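Local structure of leucine aminopeptidase 1 (Caenorhabditis elegans, 2HC9) at residues L184-L189 with G253-T258; G224-T229 with N308-A313; R171-L176 with G278-L283. The protein releases N-terminal amino acids, preferably leucine, from peptides with the help of two zinc ions per subunit, and probably acts as a digestive enzyme. The protein carries 1 engineered substitution. One frame throughout, in Å; residues are numbered along the deposited sequence.

All three contacts lie in the catalytic domain. The centre of interaction 1 is about 12 Å from the centres of both interaction 2 and interaction 3, which are about 24 Å apart. Along the chain, interaction 1 is nested inside the loop closed by interaction 3, while the segments of interaction 2 alternate with those of each other contact. Helix 157-178 runs from interaction 3 toward helix 186-199, which begins in interaction 1. Leu184 packs on Leu176 there, and Thr186 probably hydrogen-bonds Thr229 of interaction 2. The three form a path from buried helix packing, past the end of the sheet strand that leads to zinc ligand Asp257, to loops that meet other subunits.

Interaction 1: residues L184-L189 with G253-T258; sequences LTTDAL and GVVYDT. With ZN (zinc ion), chain B; ZN (zinc ion), chain C.
The flat groups that meet Val255 are peptide carbonyls, not rings. Leu184 O lies 3.4 Å from Val255 CB, and Thr185 O is 3.8 Å from Val255 CG1. Further along the segment is the carboxylate of Asp257, whose OD2 binds both metals: the zinc of chain B at 2.0 Å and that of chain C at a longer 2.6 Å. Its OD1 accepts from Gly259 N and Asn307 ND2, which hold the group in place.

Val255 sits where the chain turns a corner between strands 246-254 and 256-257. Both methyls press on the first turn of helix 186-199. CG1 lies anti to the carbonyl carbon (chi1 -61°) and meets Leu189 CD2 at 3.9 Å, the two side chains sliding past each other in opposite directions. CG2 touches Thr186 CG2 at 3.8 Å, and those side chains cross at about a right angle. Thr185 caps this helix, its OG1 accepting from Ala188 N. Were this valine an alanine, both methyls would go, and a gap would probably open between Leu189 and Thr186.

A water lies within hydrogen-bonding distance of both Leu184 O and Val255 O. The valine side chain thus packs the strand corner against the helix start, while backbone bonds to Val305 tie it into the sheet. Two residues on, Asp257 OD2 bridges the zinc pair beside a water; Lys252, Asp275, Asp334 and Glu336 complete the site.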
ATOM      1  N   LEU A 184      10.589  21.195 -23.893  1.00 16.71           N
ATOM      2  CA  LEU A 184      11.467  20.235 -24.593  1.00 15.78           C
ATOM      3  C   LEU A 184      10.669  19.003 -24.994  1.00 16.95           C
ATOM      4  O   LEU A 184      10.738  17.931 -24.367  1.00 15.20           O
ATOM      5  CB  LEU A 184      12.742  19.897 -23.798  1.00 14.33           C
ATOM      6  CG  LEU A 184      13.794  19.154 -24.654  1.00 15.38           C
ATOM      7  CD1 LEU A 184      14.601  20.121 -25.591  1.00 16.39           C
ATOM      8  CD2 LEU A 184      14.750  18.392 -23.746  1.00 16.50           C
ATOM      9  N   THR A 185       9.897  19.162 -26.060  1.00 15.37           N
ATOM     10  CA  THR A 185       9.153  18.055 -26.658  1.00 14.44           C
ATOM     11  C   THR A 185      10.072  17.174 -27.510  1.00 13.69           C
ATOM     12  O   THR A 185      11.240  17.516 -27.706  1.00 15.01           O
ATOM     13  CB  THR A 185       8.058  18.637 -27.589  1.00 15.92           C
ATOM     14  OG1 THR A 185       8.705  19.436 -28.588  1.00 15.00           O
ATOM     15  CG2 THR A 185       7.052  19.518 -26.778  1.00 16.00           C
ATOM     16  N   THR A 186       9.545  16.090 -28.094  1.00 14.24           N
ATOM     17  CA  THR A 186      10.379  15.323 -29.037  1.00 16.48           C
ATOM     18  C   THR A 186      10.861  16.216 -30.182  1.00 19.13           C
ATOM     19  O   THR A 186      12.038  16.155 -30.579  1.00 13.93           O
ATOM     20  CB  THR A 186       9.666  14.098 -29.655  1.00 14.21           C
ATOM     21  OG1 THR A 186       8.514  14.528 -30.386  1.00 16.16           O
ATOM     22  CG2 THR A 186       9.238  13.085 -28.561  1.00 13.61           C
ATOM     23  N   ASP A 187       9.948  17.033 -30.713  1.00 14.25           N
ATOM     24  CA  ASP A 187      10.300  17.982 -31.795  1.00 16.54           C
ATOM     25  C   ASP A 187      11.427  18.921 -31.375  1.00 15.79           C
ATOM     26  O   ASP A 187      12.366  19.187 -32.149  1.00 15.07           O
ATOM     27  CB  ASP A 187       9.073  18.829 -32.157  1.00 18.35           C
ATOM     28  CG  ASP A 187       7.995  18.032 -32.923  1.00 24.17           C
ATOM     29  OD1 ASP A 187       8.263  16.907 -33.374  1.00 20.04           O
ATOM     30  OD2 ASP A 187       6.878  18.561 -33.081  1.00 21.18           O
ATOM     31  N   ALA A 188      11.318  19.467 -30.166  1.00 17.87           N
ATOM     32  CA  ALA A 188      12.324  20.416 -29.691  1.00 16.25           C
ATOM     33  C   ALA A 188      13.673  19.721 -29.497  1.00 16.98           C
ATOM     34  O   ALA A 188      14.708  20.293 -29.807  1.00 15.86           O
ATOM     35  CB  ALA A 188      11.882  21.046 -28.399  1.00 16.19           C
ATOM     36  N   LEU A 189      13.664  18.491 -28.978  1.00 15.86           N
ATOM     37  CA  LEU A 189      14.937  17.767 -28.825  1.00 15.92           C
ATOM     38  C   LEU A 189      15.562  17.352 -30.181  1.00 13.75           C
ATOM     39  O   LEU A 189      16.794  17.418 -30.349  1.00 16.67           O
ATOM     40  CB  LEU A 189      14.798  16.561 -27.860  1.00 17.80           C
ATOM     41  CG  LEU A 189      16.100  15.772 -27.563  1.00 17.14           C
ATOM     42  CD1 LEU A 189      17.225  16.711 -27.049  1.00 14.56           C
ATOM     43  CD2 LEU A 189      15.837  14.644 -26.528  1.00 18.19           C
ATOM     44  N   GLY A 253      16.441   9.074 -25.276  1.00 15.83           N
ATOM     45  CA  GLY A 253      15.855  10.416 -25.289  1.00 13.67           C
ATOM     46  C   GLY A 253      14.363  10.428 -25.015  1.00 13.16           C
ATOM     47  O   GLY A 253      13.572  10.946 -25.813  1.00 14.47           O
ATOM     48  N   VAL A 254      13.974   9.875 -23.877  1.00 12.70           N
ATOM     49  CA  VAL A 254      12.571   9.922 -23.497  1.00 12.79           C
ATOM     50  C   VAL A 254      12.291  11.294 -22.878  1.00 13.98           C
ATOM     51  O   VAL A 254      12.639  11.562 -21.722  1.00 13.88           O
ATOM     52  CB  VAL A 254      12.197   8.761 -22.540  1.00 16.25           C
ATOM     53  CG1 VAL A 254      10.725   8.910 -22.094  1.00 17.21           C
ATOM     54  CG2 VAL A 254      12.389   7.402 -23.290  1.00 12.52           C
ATOM     55  N   VAL A 255      11.683  12.176 -23.675  1.00 13.90           N
ATOM     56  CA  VAL A 255      11.527  13.565 -23.246  1.00 13.54           C
ATOM     57  C   VAL A 255      10.593  13.690 -22.040  1.00 15.88           C
ATOM     58  O   VAL A 255      10.727  14.596 -21.234  1.00 13.43           O
ATOM     59  CB  VAL A 255      11.063  14.504 -24.394  1.00 14.40           C
ATOM     60  CG1 VAL A 255      12.105  14.510 -25.524  1.00 14.37           C
ATOM     61  CG2 VAL A 255       9.697  14.102 -24.940  1.00 14.24           C
ATOM     62  N   TYR A 256       9.649  12.761 -21.928  1.00 15.75           N
ATOM     63  CA  TYR A 256       8.895  12.602 -20.688  1.00 14.01           C
ATOM     64  C   TYR A 256       8.428  11.184 -20.592  1.00 14.06           C
ATOM     65  O   TYR A 256       7.992  10.612 -21.585  1.00 13.60           O
ATOM     66  CB  TYR A 256       7.651  13.515 -20.666  1.00 13.02           C
ATOM     67  CG  TYR A 256       7.132  13.665 -19.269  1.00 18.89           C
ATOM     68  CD1 TYR A 256       7.676  14.626 -18.407  1.00 14.48           C
ATOM     69  CD2 TYR A 256       6.135  12.813 -18.781  1.00 17.99           C
ATOM     70  CE1 TYR A 256       7.211  14.764 -17.094  1.00 13.19           C
ATOM     71  CE2 TYR A 256       5.655  12.941 -17.495  1.00 15.61           C
ATOM     72  CZ  TYR A 256       6.189  13.898 -16.663  1.00 16.16           C
ATOM     73  OH  TYR A 256       5.690  13.982 -15.410  1.00 14.29           O
ATOM     74  N   ASP A 257       8.491  10.633 -19.387  1.00 12.77           N
ATOM     75  CA  ASP A 257       8.017   9.271 -19.152  1.00 13.22           C
ATOM     76  C   ASP A 257       6.863   9.285 -18.124  1.00 13.48           C
ATOM     77  O   ASP A 257       7.094   9.393 -16.920  1.00 15.44           O
ATOM     78  CB  ASP A 257       9.189   8.440 -18.631  1.00 12.76           C
ATOM     79  CG  ASP A 257       8.906   6.950 -18.654  1.00 15.46           C
ATOM     80  OD1 ASP A 257       7.811   6.536 -19.141  1.00 14.51           O
ATOM     81  OD2 ASP A 257       9.808   6.211 -18.194  1.00 14.89           O
ATOM     82  N   THR A 258       5.621   9.164 -18.600  1.00 14.13           N
ATOM     83  CA  THR A 258       4.483   8.972 -17.687  1.00 14.08           C
ATOM     84  C   THR A 258       4.422   7.526 -17.166  1.00 14.78           C
ATOM     85  O   THR A 258       3.631   7.228 -16.270  1.00 15.29           O
ATOM     86  CB  THR A 258       3.136   9.202 -18.388  1.00 17.46           C
ATOM     87  OG1 THR A 258       2.972   8.193 -19.391  1.00 18.57           O
ATOM     88  CG2 THR A 258       3.054  10.611 -19.041  1.00 15.91           C
TER
HETATM   89 ZN    ZN B 701       9.797   4.158 -18.169  1.00 18.80          ZN
HETATM   90 ZN    ZN C 702      12.188   5.797 -19.107  1.00 18.97          ZN
HETATM   91  O   HOH W   1      12.039  16.850 -22.016  1.00 16.40           O
HETATM   92  O   HOH W   2      11.777   4.265 -17.753  1.00 14.92           O

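Interaction 2: residues G224-T229 with N308-A313; sequences GKAGPT and NVSPIA
Apolar packing centres on Ala226, whose CB meets Ala313 CB at 3.5 Å and also touches Ser310 OG. Lys225 and Ile312 reach across in both directions, each laying carbon against a backbone oxygen of the other. Lys225 CE comes to 3.2 Å from Ile312 O, and Ile312 CD1 to 3.5 Å from Lys225 O. The lysine chain is extended beyond CG, which lies between the backbone N and carbonyl carbon (chi1 61°), and this runs its methylenes alongside Ile312 O.

Both segments are loops at the ends of sheet strands. The loop 224-229 leads into strand 232-238. The loop 308-313 follows strand 297-307, which is the antiparallel neighbour of that strand. Each loop holds a type I turn, Gly224 to Gly227 and Ser310 to Ala313. In the second, Ser310 OG accepts from Ile312 N, an ST turn.

Polar links between the loops run through water. One water accepts from Lys225 NZ at 2.9 Å and donates to Ile312 O at 2.6 Å; NZ also hydrogen-bonds His222. A second accepts from Asn308 N at 3.0 Å and, weakly, from Ala226 N. Asn308 OD1 takes Val309 N on a lone pair in the carbonyl plane at 2.7 Å, and its ND2 pairs with Glu306. Ala226 O is buried without a polar partner and faces Asn308 CB at 3.3 Å.

Two neighbouring subunits also pack on the loops. Pro228 packs on Pro311 of a second subunit, and Val309 and Ile312 meet Val309 and Pro228 of a third.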
ATOM      1  N   GLY A 224       6.761   5.655 -28.723  1.00 14.34           N
ATOM      2  CA  GLY A 224       6.487   7.101 -28.852  1.00 13.56           C
ATOM      3  C   GLY A 224       5.174   7.494 -29.527  1.00 14.31           C
ATOM      4  O   GLY A 224       4.862   8.693 -29.623  1.00 15.37           O
ATOM      5  N   LYS A 225       4.422   6.504 -30.019  1.00 17.37           N
ATOM      6  CA  LYS A 225       3.230   6.768 -30.872  1.00 15.41           C
ATOM      7  C   LYS A 225       2.098   7.478 -30.120  1.00 17.51           C
ATOM      8  O   LYS A 225       1.257   8.120 -30.743  1.00 18.88           O
ATOM      9  CB  LYS A 225       2.678   5.477 -31.502  1.00 17.28           C
ATOM     10  CG  LYS A 225       2.204   4.400 -30.488  1.00 16.69           C
ATOM     11  CD  LYS A 225       1.803   3.081 -31.202  1.00 17.31           C
ATOM     12  CE  LYS A 225       1.699   1.932 -30.191  1.00 13.61           C
ATOM     13  NZ  LYS A 225       1.178   0.694 -30.828  1.00 16.91           N
ATOM     14  N   ALA A 226       2.072   7.354 -28.791  1.00 14.86           N
ATOM     15  CA  ALA A 226       1.043   8.042 -28.003  1.00 15.88           C
ATOM     16  C   ALA A 226       1.579   9.345 -27.384  1.00 20.70           C
ATOM     17  O   ALA A 226       0.970   9.917 -26.484  1.00 20.25           O
ATOM     18  CB  ALA A 226       0.485   7.103 -26.927  1.00 15.84           C
ATOM     19  N   GLY A 227       2.702   9.843 -27.890  1.00 14.82           N
ATOM     20  CA  GLY A 227       3.182  11.185 -27.444  1.00 15.66           C
ATOM     21  C   GLY A 227       2.410  12.305 -28.142  1.00 18.25           C
ATOM     22  O   GLY A 227       1.800  12.088 -29.211  1.00 18.14           O
ATOM     23  N   PRO A 228       2.428  13.514 -27.553  1.00 16.38           N
ATOM     24  CA  PRO A 228       1.773  14.661 -28.169  1.00 17.86           C
ATOM     25  C   PRO A 228       2.495  15.155 -29.426  1.00 18.28           C
ATOM     26  O   PRO A 228       1.885  15.824 -30.256  1.00 17.68           O
ATOM     27  CB  PRO A 228       1.811  15.723 -27.058  1.00 19.71           C
ATOM     28  CG  PRO A 228       3.007  15.403 -26.261  1.00 16.52           C
ATOM     29  CD  PRO A 228       3.074  13.869 -26.280  1.00 16.35           C
ATOM     30  N   THR A 229       3.782  14.826 -29.557  1.00 14.75           N
ATOM     31  CA  THR A 229       4.564  15.115 -30.763  1.00 15.41           C
ATOM     32  C   THR A 229       5.272  13.804 -31.114  1.00 20.19           C
ATOM     33  O   THR A 229       5.419  12.936 -30.248  1.00 18.86           O
ATOM     34  CB  THR A 229       5.599  16.248 -30.518  1.00 16.26           C
ATOM     35  OG1 THR A 229       6.423  15.891 -29.404  1.00 16.46           O
ATOM     36  CG2 THR A 229       4.881  17.618 -30.202  1.00 19.02           C
ATOM     37  N   ASN A 308       3.506   8.278 -23.294  1.00 14.84           N
ATOM     38  CA  ASN A 308       2.296   8.878 -22.734  1.00 13.73           C
ATOM     39  C   ASN A 308       1.103   7.937 -22.901  1.00 14.01           C
ATOM     40  O   ASN A 308       1.258   6.779 -23.285  1.00 15.95           O
ATOM     41  CB  ASN A 308       2.029  10.291 -23.331  1.00 14.41           C
ATOM     42  CG  ASN A 308       1.409  11.265 -22.298  1.00 14.98           C
ATOM     43  OD1 ASN A 308       0.376  10.967 -21.689  1.00 16.00           O
ATOM     44  ND2 ASN A 308       2.023  12.442 -22.127  1.00 15.44           N
ATOM     45  N   VAL A 309      -0.088   8.434 -22.582  1.00 14.01           N
ATOM     46  CA  VAL A 309      -1.238   7.580 -22.327  1.00 16.53           C
ATOM     47  C   VAL A 309      -2.378   7.946 -23.294  1.00 17.53           C
ATOM     48  O   VAL A 309      -2.875   9.083 -23.285  1.00 16.00           O
ATOM     49  CB  VAL A 309      -1.719   7.767 -20.854  1.00 16.99           C
ATOM     50  CG1 VAL A 309      -3.006   6.999 -20.610  1.00 17.01           C
ATOM     51  CG2 VAL A 309      -0.606   7.308 -19.889  1.00 14.99           C
ATOM     52  N   SER A 310      -2.777   6.989 -24.126  1.00 17.09           N
ATOM     53  CA  SER A 310      -3.983   7.145 -24.952  1.00 16.22           C
ATOM     54  C   SER A 310      -4.445   5.770 -25.409  1.00 14.87           C
ATOM     55  O   SER A 310      -3.731   4.781 -25.193  1.00 16.99           O
ATOM     56  CB  SER A 310      -3.698   8.041 -26.171  1.00 18.03           C
ATOM     57  OG  SER A 310      -3.077   7.296 -27.214  1.00 17.05           O
ATOM     58  N   PRO A 311      -5.619   5.701 -26.062  1.00 16.97           N
ATOM     59  CA  PRO A 311      -6.083   4.403 -26.564  1.00 15.99           C
ATOM     60  C   PRO A 311      -5.174   3.740 -27.609  1.00 17.99           C
ATOM     61  O   PRO A 311      -5.309   2.545 -27.840  1.00 15.95           O
ATOM     62  CB  PRO A 311      -7.440   4.738 -27.202  1.00 18.07           C
ATOM     63  CG  PRO A 311      -7.892   5.999 -26.456  1.00 15.77           C
ATOM     64  CD  PRO A 311      -6.612   6.774 -26.311  1.00 15.29           C
ATOM     65  N   ILE A 312      -4.267   4.498 -28.226  1.00 15.10           N
ATOM     66  CA  ILE A 312      -3.320   3.893 -29.149  1.00 17.59           C
ATOM     67  C   ILE A 312      -1.976   3.540 -28.528  1.00 18.79           C
ATOM     68  O   ILE A 312      -1.119   2.980 -29.213  1.00 20.41           O
ATOM     69  CB  ILE A 312      -3.159   4.701 -30.459  1.00 19.79           C
ATOM     70  CG1 ILE A 312      -2.492   6.066 -30.198  1.00 19.06           C
ATOM     71  CG2 ILE A 312      -4.512   4.775 -31.202  1.00 20.26           C
ATOM     72  CD1 ILE A 312      -1.842   6.667 -31.457  1.00 26.70           C
ATOM     73  N   ALA A 313      -1.800   3.819 -27.235  1.00 16.32           N
ATOM     74  CA  ALA A 313      -0.497   3.543 -26.577  1.00 15.34           C
ATOM     75  C   ALA A 313      -0.241   2.028 -26.456  1.00 14.91           C
ATOM     76  O   ALA A 313      -1.192   1.224 -26.472  1.00 16.45           O
ATOM     77  CB  ALA A 313      -0.419   4.204 -25.180  1.00 16.32           C
TER
HETATM   78  O   HOH W   3      -1.433   1.682 -31.464  1.00 19.88           O
HETATM   79  O   HOH W   4       3.764   7.342 -26.170  1.00 14.64           O

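Interaction 3: residues R171-L176 with G278-L283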
ATOM      1  N   ARG A 171      27.083  22.034 -19.251  1.00 14.54           N
ATOM      2  CA  ARG A 171      25.928  22.921 -18.981  1.00 15.10           C
ATOM      3  C   ARG A 171      24.775  22.741 -19.963  1.00 12.79           C
ATOM      4  O   ARG A 171      23.612  22.882 -19.581  1.00 15.00           O
ATOM      5  CB  ARG A 171      26.374  24.383 -18.927  1.00 14.80           C
ATOM      6  CG  ARG A 171      27.317  24.646 -17.760  1.00 14.60           C
ATOM      7  CD  ARG A 171      27.835  26.097 -17.809  1.00 16.16           C
ATOM      8  NE  ARG A 171      26.800  27.078 -17.466  1.00 15.54           N
ATOM      9  CZ  ARG A 171      26.591  28.230 -18.112  1.00 21.57           C
ATOM     10  NH1 ARG A 171      27.299  28.568 -19.210  1.00 16.16           N
ATOM     11  NH2 ARG A 171      25.643  29.046 -17.673  1.00 15.93           N
ATOM     12  N   GLU A 172      25.092  22.434 -21.218  1.00 13.86           N
ATOM     13  CA  GLU A 172      24.055  22.127 -22.212  1.00 12.90           C
ATOM     14  C   GLU A 172      23.289  20.840 -21.890  1.00 14.61           C
ATOM     15  O   GLU A 172      22.060  20.800 -21.978  1.00 13.87           O
ATOM     16  CB  GLU A 172      24.673  22.006 -23.621  1.00 13.87           C
ATOM     17  CG  GLU A 172      25.032  23.397 -24.249  1.00 13.74           C
ATOM     18  CD  GLU A 172      23.778  24.173 -24.587  1.00 13.09           C
ATOM     19  OE1 GLU A 172      23.222  23.923 -25.680  1.00 18.40           O
ATOM     20  OE2 GLU A 172      23.298  24.954 -23.727  1.00 16.32           O
ATOM     21  N   THR A 173      24.022  19.790 -21.534  1.00 14.31           N
ATOM     22  CA  THR A 173      23.380  18.525 -21.115  1.00 11.80           C
ATOM     23  C   THR A 173      22.395  18.815 -19.977  1.00 15.46           C
ATOM     24  O   THR A 173      21.238  18.392 -20.025  1.00 12.27           O
ATOM     25  CB  THR A 173      24.447  17.517 -20.590  1.00 16.46           C
ATOM     26  OG1 THR A 173      25.387  17.240 -21.626  1.00 15.57           O
ATOM     27  CG2 THR A 173      23.786  16.187 -20.190  1.00 14.77           C
ATOM     28  N   ALA A 174      22.869  19.522 -18.946  1.00 15.07           N
ATOM     29  CA  ALA A 174      22.028  19.867 -17.795  1.00 14.95           C
ATOM     30  C   ALA A 174      20.832  20.754 -18.176  1.00 16.56           C
ATOM     31  O   ALA A 174      19.724  20.546 -17.676  1.00 12.92           O
ATOM     32  CB  ALA A 174      22.868  20.542 -16.705  1.00 14.91           C
ATOM     33  N   ARG A 175      21.052  21.741 -19.048  1.00 15.67           N
ATOM     34  CA  ARG A 175      19.942  22.587 -19.520  1.00 13.67           C
ATOM     35  C   ARG A 175      18.829  21.763 -20.174  1.00 16.36           C
ATOM     36  O   ARG A 175      17.620  21.977 -19.909  1.00 14.98           O
ATOM     37  CB  ARG A 175      20.459  23.631 -20.542  1.00 16.00           C
ATOM     38  CG  ARG A 175      19.310  24.451 -21.194  1.00 16.39           C
ATOM     39  CD  ARG A 175      19.830  25.460 -22.229  1.00 18.33           C
ATOM     40  NE  ARG A 175      20.455  24.841 -23.401  1.00 14.79           N
ATOM     41  CZ  ARG A 175      19.798  24.282 -24.431  1.00 15.08           C
ATOM     42  NH1 ARG A 175      18.468  24.225 -24.466  1.00 16.03           N
ATOM     43  NH2 ARG A 175      20.479  23.788 -25.447  1.00 15.52           N
ATOM     44  N   LEU A 176      19.232  20.841 -21.054  1.00 13.23           N
ATOM     45  CA  LEU A 176      18.276  19.994 -21.763  1.00 11.62           C
ATOM     46  C   LEU A 176      17.491  19.161 -20.737  1.00 14.29           C
ATOM     47  O   LEU A 176      16.282  19.030 -20.829  1.00 16.03           O
ATOM     48  CB  LEU A 176      19.003  19.087 -22.787  1.00 12.73           C
ATOM     49  CG  LEU A 176      19.657  19.871 -23.965  1.00 12.33           C
ATOM     50  CD1 LEU A 176      20.535  18.897 -24.785  1.00 14.86           C
ATOM     51  CD2 LEU A 176      18.571  20.470 -24.853  1.00 16.41           C
ATOM     52  N   GLY A 278      20.264  10.567 -20.977  1.00 14.00           N
ATOM     53  CA  GLY A 278      21.202   9.795 -21.804  1.00 15.87           C
ATOM     54  C   GLY A 278      21.429  10.414 -23.183  1.00 16.30           C
ATOM     55  O   GLY A 278      22.569  10.530 -23.647  1.00 14.16           O
ATOM     56  N   ALA A 279      20.342  10.763 -23.867  1.00 15.18           N
ATOM     57  CA  ALA A 279      20.436  11.384 -25.195  1.00 15.34           C
ATOM     58  C   ALA A 279      21.147  12.714 -25.092  1.00 15.32           C
ATOM     59  O   ALA A 279      21.993  13.033 -25.938  1.00 14.77           O
ATOM     60  CB  ALA A 279      19.048  11.609 -25.786  1.00 13.66           C
ATOM     61  N   ALA A 280      20.802  13.510 -24.075  1.00 14.63           N
ATOM     62  CA  ALA A 280      21.473  14.819 -23.904  1.00 14.45           C
ATOM     63  C   ALA A 280      22.971  14.624 -23.705  1.00 17.81           C
ATOM     64  O   ALA A 280      23.795  15.345 -24.290  1.00 13.96           O
ATOM     65  CB  ALA A 280      20.869  15.579 -22.695  1.00 15.53           C
ATOM     66  N   GLY A 281      23.338  13.679 -22.848  1.00 14.95           N
ATOM     67  CA  GLY A 281      24.768  13.475 -22.536  1.00 14.25           C
ATOM     68  C   GLY A 281      25.554  12.947 -23.733  1.00 14.67           C
ATOM     69  O   GLY A 281      26.692  13.378 -23.971  1.00 14.43           O
ATOM     70  N   MET A 282      24.953  12.047 -24.514  1.00 15.83           N
ATOM     71  CA  MET A 282      25.623  11.520 -25.725  1.00 17.28           C
ATOM     72  C   MET A 282      25.788  12.620 -26.787  1.00 14.25           C
ATOM     73  O   MET A 282      26.860  12.758 -27.395  1.00 15.63           O
ATOM     74  CB  MET A 282      24.860  10.322 -26.328  1.00 17.25           C
ATOM     75  CG  MET A 282      24.929   9.026 -25.458  1.00 14.07           C
ATOM     76  SD  MET A 282      26.609   8.674 -24.875  1.00 17.08           S
ATOM     77  CE  MET A 282      26.753   6.897 -25.142  1.00 15.99           C
ATOM     78  N   LEU A 283      24.727  13.395 -26.997  1.00 15.96           N
ATOM     79  CA  LEU A 283      24.766  14.534 -27.932  1.00 15.74           C
ATOM     80  C   LEU A 283      25.881  15.513 -27.580  1.00 15.46           C
ATOM     81  O   LEU A 283      26.648  15.963 -28.460  1.00 15.07           O
ATOM     82  CB  LEU A 283      23.418  15.276 -27.884  1.00 13.92           C
ATOM     83  CG  LEU A 283      23.336  16.556 -28.729  1.00 14.25           C
ATOM     84  CD1 LEU A 283      23.564  16.183 -30.200  1.00 14.01           C
ATOM     85  CD2 LEU A 283      22.031  17.324 -28.498  1.00 13.62           C
TER
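Thr173 and Leu176, one helical turn apart, both touch Ala280 on the opposing helix. Thr173 CG2 lies 3.9 Å from Ala280 CB. The same methyl comes to 3.7 Å from Gly281 N, passing over backbone where glycine has no side chain. Leu176 CD1 meets Ala280 CB at 3.9 Å and reaches on to Leu283 CD2 at 4.3 Å. The methyl of Ala280 is thus flanked by Thr173 and Leu176.

In Thr173 a chi1 of -60° places OG1 beside the backbone N, which leaves CG2 anti to that N and turned to Gly281. The hydroxyl bonds back to Ser169 O within its own helix, so this polar atom is satisfied without the facing segment. Small residues at Ala280 and Gly281 permit a close approach: the axes of the two short segments pass 8.6 Å apart, at 158° between their directions, close to antiparallel.

Further out, Arg175 grips Glu172 side-on in a salt bridge. NH2 donates to OE1 at 2.8 Å and NE to OE2 at 2.9 Å. The carboxylate oxygens lie in the guanidinium plane but are met on their syn sides 34° out of their own plane. Leu176 CG lies over one guanidinium face, offset toward the rim. Lys133 adds a second charge partner for Glu172, and Glu192 one for Arg175. Leu176 also touches Leu184 and Glu192, and Leu283 touches Val196, so helix 186-199 packs against the same pair.

The side chain of Ala280 is about 14 Å from a zinc ion. This is plain antiparallel helix packing within the alpha/beta catalytic domain of M17 aminopeptidases, joining helix 157-178 to helix 277-290.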